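Local coordinates for probable endoglucanase (Gluconacetobacter xylinus, PDB 1WZZ), which hydrolyses internal beta-1,4-glucosidic linkages in carboxymethyl cellulose and related beta-D-glucans as a secreted family 8 endoglucanase, at residues A[131-140]-A[179-189]. Numbering follows the deposited sequence.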
loop_
_atom_site.group_PDB
_atom_site.type_symbol
_atom_site.label_atom_id
_atom_site.label_comp_id
_atom_site.label_asym_id
_atom_site.label_seq_id
_atom_site.Cartn_x
_atom_site.Cartn_y
_atom_site.Cartn_z
ATOM N N ALA A 131 -1.082 -16.518 5.805
ATOM C CA ALA A 131 -1.840 -15.269 5.628
ATOM C C ALA A 131 -2.779 -15.081 6.815
ATOM O O ALA A 131 -2.851 -13.990 7.416
ATOM C CB ALA A 131 -2.656 -15.315 4.289
HETATM N N MSE A 132 -3.494 -16.136 7.190
HETATM C CA MSE A 132 -4.401 -16.001 8.319
HETATM C C MSE A 132 -3.680 -15.614 9.613
HETATM O O MSE A 132 -4.222 -14.836 10.401
HETATM C CB MSE A 132 -5.184 -17.308 8.523
HETATM C CG MSE A 132 -6.154 -17.513 7.420
HETATM SE SE MSE A 132 -7.014 -19.257 7.572
HETATM C CE MSE A 132 -5.534 -20.369 7.670
ATOM N N ALA A 133 -2.476 -16.152 9.808
ATOM C CA ALA A 133 -1.709 -15.870 11.036
ATOM C C ALA A 133 -1.296 -14.392 11.087
ATOM O O ALA A 133 -1.378 -13.738 12.137
ATOM C CB ALA A 133 -0.490 -16.799 11.091
ATOM N N ILE A 134 -0.894 -13.853 9.940
ATOM C CA ILE A 134 -0.558 -12.418 9.896
ATOM C C ILE A 134 -1.831 -11.595 10.130
ATOM O O ILE A 134 -1.840 -10.663 10.937
ATOM C CB ILE A 134 0.062 -12.033 8.489
ATOM C CG1 ILE A 134 1.410 -12.746 8.290
ATOM C CG2 ILE A 134 0.253 -10.513 8.389
ATOM C CD1 ILE A 134 1.863 -12.814 6.821
ATOM N N TYR A 135 -2.906 -11.893 9.406
ATOM C CA TYR A 135 -4.142 -11.137 9.598
ATOM C C TYR A 135 -4.616 -11.118 11.054
ATOM O O TYR A 135 -5.105 -10.089 11.557
ATOM C CB TYR A 135 -5.263 -11.703 8.702
ATOM C CG TYR A 135 -5.105 -11.392 7.214
ATOM C CD1 TYR A 135 -4.828 -10.094 6.781
ATOM C CD2 TYR A 135 -5.277 -12.380 6.250
ATOM C CE1 TYR A 135 -4.734 -9.786 5.404
ATOM C CE2 TYR A 135 -5.186 -12.083 4.872
ATOM C CZ TYR A 135 -4.917 -10.778 4.473
ATOM O OH TYR A 135 -4.839 -10.471 3.114
ATOM N N GLY A 136 -4.484 -12.253 11.740
ATOM C CA GLY A 136 -4.922 -12.297 13.135
ATOM C C GLY A 136 -4.214 -11.272 13.992
ATOM O O GLY A 136 -4.835 -10.624 14.843
ATOM N N ASP A 137 -2.914 -11.108 13.775
ATOM C CA ASP A 137 -2.139 -10.151 14.525
ATOM C C ASP A 137 -2.370 -8.720 14.032
ATOM O O ASP A 137 -2.350 -7.805 14.823
ATOM C CB ASP A 137 -0.639 -10.523 14.527
ATOM C CG ASP A 137 -0.328 -11.627 15.547
ATOM O OD1 ASP A 137 -1.055 -11.708 16.568
ATOM O OD2 ASP A 137 0.626 -12.389 15.342
ATOM N N VAL A 138 -2.586 -8.504 12.730
ATOM C CA VAL A 138 -2.868 -7.130 12.312
ATOM C C VAL A 138 -4.157 -6.688 13.007
ATOM O O VAL A 138 -4.262 -5.565 13.533
ATOM C CB VAL A 138 -3.075 -7.022 10.761
ATOM C CG1 VAL A 138 -3.503 -5.582 10.380
ATOM C CG2 VAL A 138 -1.754 -7.364 10.045
ATOM N N LEU A 139 -5.155 -7.555 13.003
ATOM C CA LEU A 139 -6.428 -7.196 13.601
ATOM C C LEU A 139 -6.306 -6.951 15.101
ATOM O O LEU A 139 -6.768 -5.929 15.634
ATOM C CB LEU A 139 -7.448 -8.295 13.330
ATOM C CG LEU A 139 -8.883 -7.950 13.749
ATOM C CD1 LEU A 139 -9.414 -6.700 12.971
ATOM C CD2 LEU A 139 -9.759 -9.180 13.476
ATOM N N ASN A 140 -5.662 -7.875 15.797
ATOM C CA ASN A 140 -5.547 -7.678 17.239
ATOM C C ASN A 140 -4.632 -6.563 17.683
ATOM O O ASN A 140 -4.960 -5.825 18.604
ATOM C CB ASN A 140 -5.007 -8.943 17.920
ATOM C CG ASN A 140 -5.973 -10.100 17.888
ATOM O OD1 ASN A 140 -7.179 -9.944 17.677
ATOM N ND2 ASN A 140 -5.438 -11.297 18.141
ATOM N N GLN A 179 -9.717 -9.768 1.723
ATOM C CA GLN A 179 -9.221 -11.131 1.821
ATOM C C GLN A 179 -9.161 -11.594 3.277
ATOM O O GLN A 179 -9.417 -12.773 3.568
ATOM C CB GLN A 179 -7.834 -11.245 1.210
ATOM C CG GLN A 179 -7.358 -12.684 1.216
ATOM C CD GLN A 179 -6.170 -12.897 0.359
ATOM O OE1 GLN A 179 -6.268 -13.474 -0.735
ATOM N NE2 GLN A 179 -5.018 -12.443 0.835
ATOM N N ALA A 180 -8.808 -10.689 4.191
ATOM C CA ALA A 180 -8.723 -11.047 5.614
ATOM C C ALA A 180 -10.094 -11.536 6.085
ATOM O O ALA A 180 -10.211 -12.539 6.797
ATOM C CB ALA A 180 -8.313 -9.823 6.440
ATOM N N PHE A 181 -11.137 -10.805 5.715
ATOM C CA PHE A 181 -12.478 -11.206 6.149
ATOM C C PHE A 181 -12.855 -12.525 5.493
ATOM O O PHE A 181 -13.432 -13.408 6.136
ATOM C CB PHE A 181 -13.513 -10.135 5.792
ATOM C CG PHE A 181 -14.899 -10.512 6.202
ATOM C CD1 PHE A 181 -15.230 -10.573 7.559
ATOM C CD2 PHE A 181 -15.841 -10.889 5.253
ATOM C CE1 PHE A 181 -16.494 -11.014 7.973
ATOM C CE2 PHE A 181 -17.111 -11.332 5.649
ATOM C CZ PHE A 181 -17.436 -11.396 7.014
ATOM N N ASP A 182 -12.528 -12.677 4.218
ATOM C CA ASP A 182 -12.854 -13.916 3.524
ATOM C C ASP A 182 -12.147 -15.137 4.125
ATOM O O ASP A 182 -12.714 -16.238 4.159
ATOM C CB ASP A 182 -12.490 -13.817 2.036
ATOM C CG ASP A 182 -13.457 -12.950 1.248
ATOM O OD1 ASP A 182 -13.166 -12.680 0.064
ATOM O OD2 ASP A 182 -14.505 -12.540 1.792
ATOM N N LEU A 183 -10.907 -14.967 4.573
ATOM C CA LEU A 183 -10.160 -16.104 5.127
ATOM C C LEU A 183 -10.362 -16.357 6.606
ATOM O O LEU A 183 -10.214 -17.499 7.064
ATOM C CB LEU A 183 -8.665 -15.930 4.887
ATOM C CG LEU A 183 -8.212 -15.934 3.432
ATOM C CD1 LEU A 183 -6.703 -15.786 3.426
ATOM C CD2 LEU A 183 -8.626 -17.224 2.726
ATOM N N THR A 184 -10.695 -15.317 7.364
ATOM C CA THR A 184 -10.857 -15.472 8.809
ATOM C C THR A 184 -12.281 -15.383 9.321
ATOM O O THR A 184 -12.567 -15.850 10.441
ATOM C CB THR A 184 -10.085 -14.389 9.603
ATOM O OG1 THR A 184 -10.715 -13.117 9.400
ATOM C CG2 THR A 184 -8.647 -14.294 9.161
ATOM N N ALA A 185 -13.148 -14.752 8.530
ATOM C CA ALA A 185 -14.544 -14.524 8.882
ATOM C C ALA A 185 -14.694 -13.736 10.200
ATOM O O ALA A 185 -15.739 -13.799 10.850
ATOM C CB ALA A 185 -15.293 -15.866 8.977
ATOM N N ASP A 186 -13.661 -12.999 10.604
ATOM C CA ASP A 186 -13.736 -12.235 11.847
ATOM C C ASP A 186 -14.575 -10.986 11.606
ATOM O O ASP A 186 -14.244 -10.135 10.770
ATOM C CB ASP A 186 -12.344 -11.853 12.333
ATOM C CG ASP A 186 -12.326 -11.414 13.788
ATOM O OD1 ASP A 186 -13.176 -10.583 14.176
ATOM O OD2 ASP A 186 -11.447 -11.886 14.535
ATOM N N PRO A 187 -15.700 -10.864 12.322
ATOM C CA PRO A 187 -16.592 -9.711 12.175
ATOM C C PRO A 187 -15.961 -8.348 12.433
ATOM O O PRO A 187 -16.459 -7.324 11.968
ATOM C CB PRO A 187 -17.729 -10.025 13.166
ATOM C CG PRO A 187 -17.041 -10.838 14.210
ATOM C CD PRO A 187 -16.162 -11.759 13.400
ATOM N N ARG A 188 -14.864 -8.334 13.178
ATOM C CA ARG A 188 -14.178 -7.094 13.485
ATOM C C ARG A 188 -13.650 -6.428 12.219
ATOM O O ARG A 188 -13.496 -5.205 12.178
ATOM C CB ARG A 188 -13.034 -7.359 14.478
ATOM C CG ARG A 188 -13.505 -7.693 15.907
ATOM C CD ARG A 188 -12.312 -7.881 16.861
ATOM N NE ARG A 188 -11.551 -9.080 16.509
ATOM C CZ ARG A 188 -10.300 -9.338 16.904
ATOM N NH1 ARG A 188 -9.717 -10.466 16.511
ATOM N NH2 ARG A 188 -9.625 -8.470 17.653
ATOM N N TRP A 189 -13.397 -7.210 11.175
ATOM C CA TRP A 189 -12.872 -6.626 9.938
ATOM C C TRP A 189 -13.901 -5.741 9.285
ATOM O O TRP A 189 -13.549 -4.814 8.536
ATOM C CB TRP A 189 -12.445 -7.699 8.945
ATOM C CG TRP A 189 -11.108 -8.322 9.235
ATOM C CD1 TRP A 189 -10.864 -9.628 9.565
ATOM C CD2 TRP A 189 -9.831 -7.666 9.246
ATOM N NE1 TRP A 189 -9.523 -9.820 9.779
ATOM C CE2 TRP A 189 -8.864 -8.635 9.594
ATOM C CE3 TRP A 189 -9.406 -6.344 8.997
ATOM C CZ2 TRP A 189 -7.502 -8.333 9.698
ATOM C CZ3 TRP A 189 -8.052 -6.046 9.101
ATOM C CH2 TRP A 189 -7.110 -7.040 9.449
#
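Tyr-135 is a knob in a hole formed by Gln-179, Ala-180, Leu-183 and Trp-189. The methyl of Ala-180 lies over one face of its ring, a CH-pi contact with CB 3.6 Å from the centroid. At the ring edge, Gln-179 NE2 donates to Tyr-135 OH over 3.0 Å, with the hydroxyl close to the amide plane. Ser-176 OG also bonds this hydroxyl, and Leu-113 O takes a bond from the same amide. A leucine at Tyr-135 would probably leave the Gln-179 amide without this acceptor and Ala-180 without its flat cover.

The indole of Trp-189 is a shelf between two bumps. Leu-139 CD1 sits over the centre of its six-membered ring, 3.8 Å from the centroid, and Ala-180 CB touches the opposite face nearer the rim. With CG anti to the backbone N (chi1 -172°), the forked end of Leu-139 reaches Trp-189 and Arg-188. CD2 lies over a guanidinium face of Arg-188, 3.3 Å from NH1, and still touches the indole. Arg-188 NH1 and NH2 both donate to Asn-140 OD1, which lies in the guanidinium plane. Asp-186 holds the same guanidinium side-on in a salt bridge. At the other end, Met-132 CG meets Leu-183 CB at 3.9 Å.

In this (alpha/alpha)6 barrel, helix 125-142 thus packs on the end of helix 174-184 and the start of helix 188-202. Segments 131-140 and 179-184 cross at -112°. Helix 105-122 touches Ala-131, Ile-134 and Tyr-135.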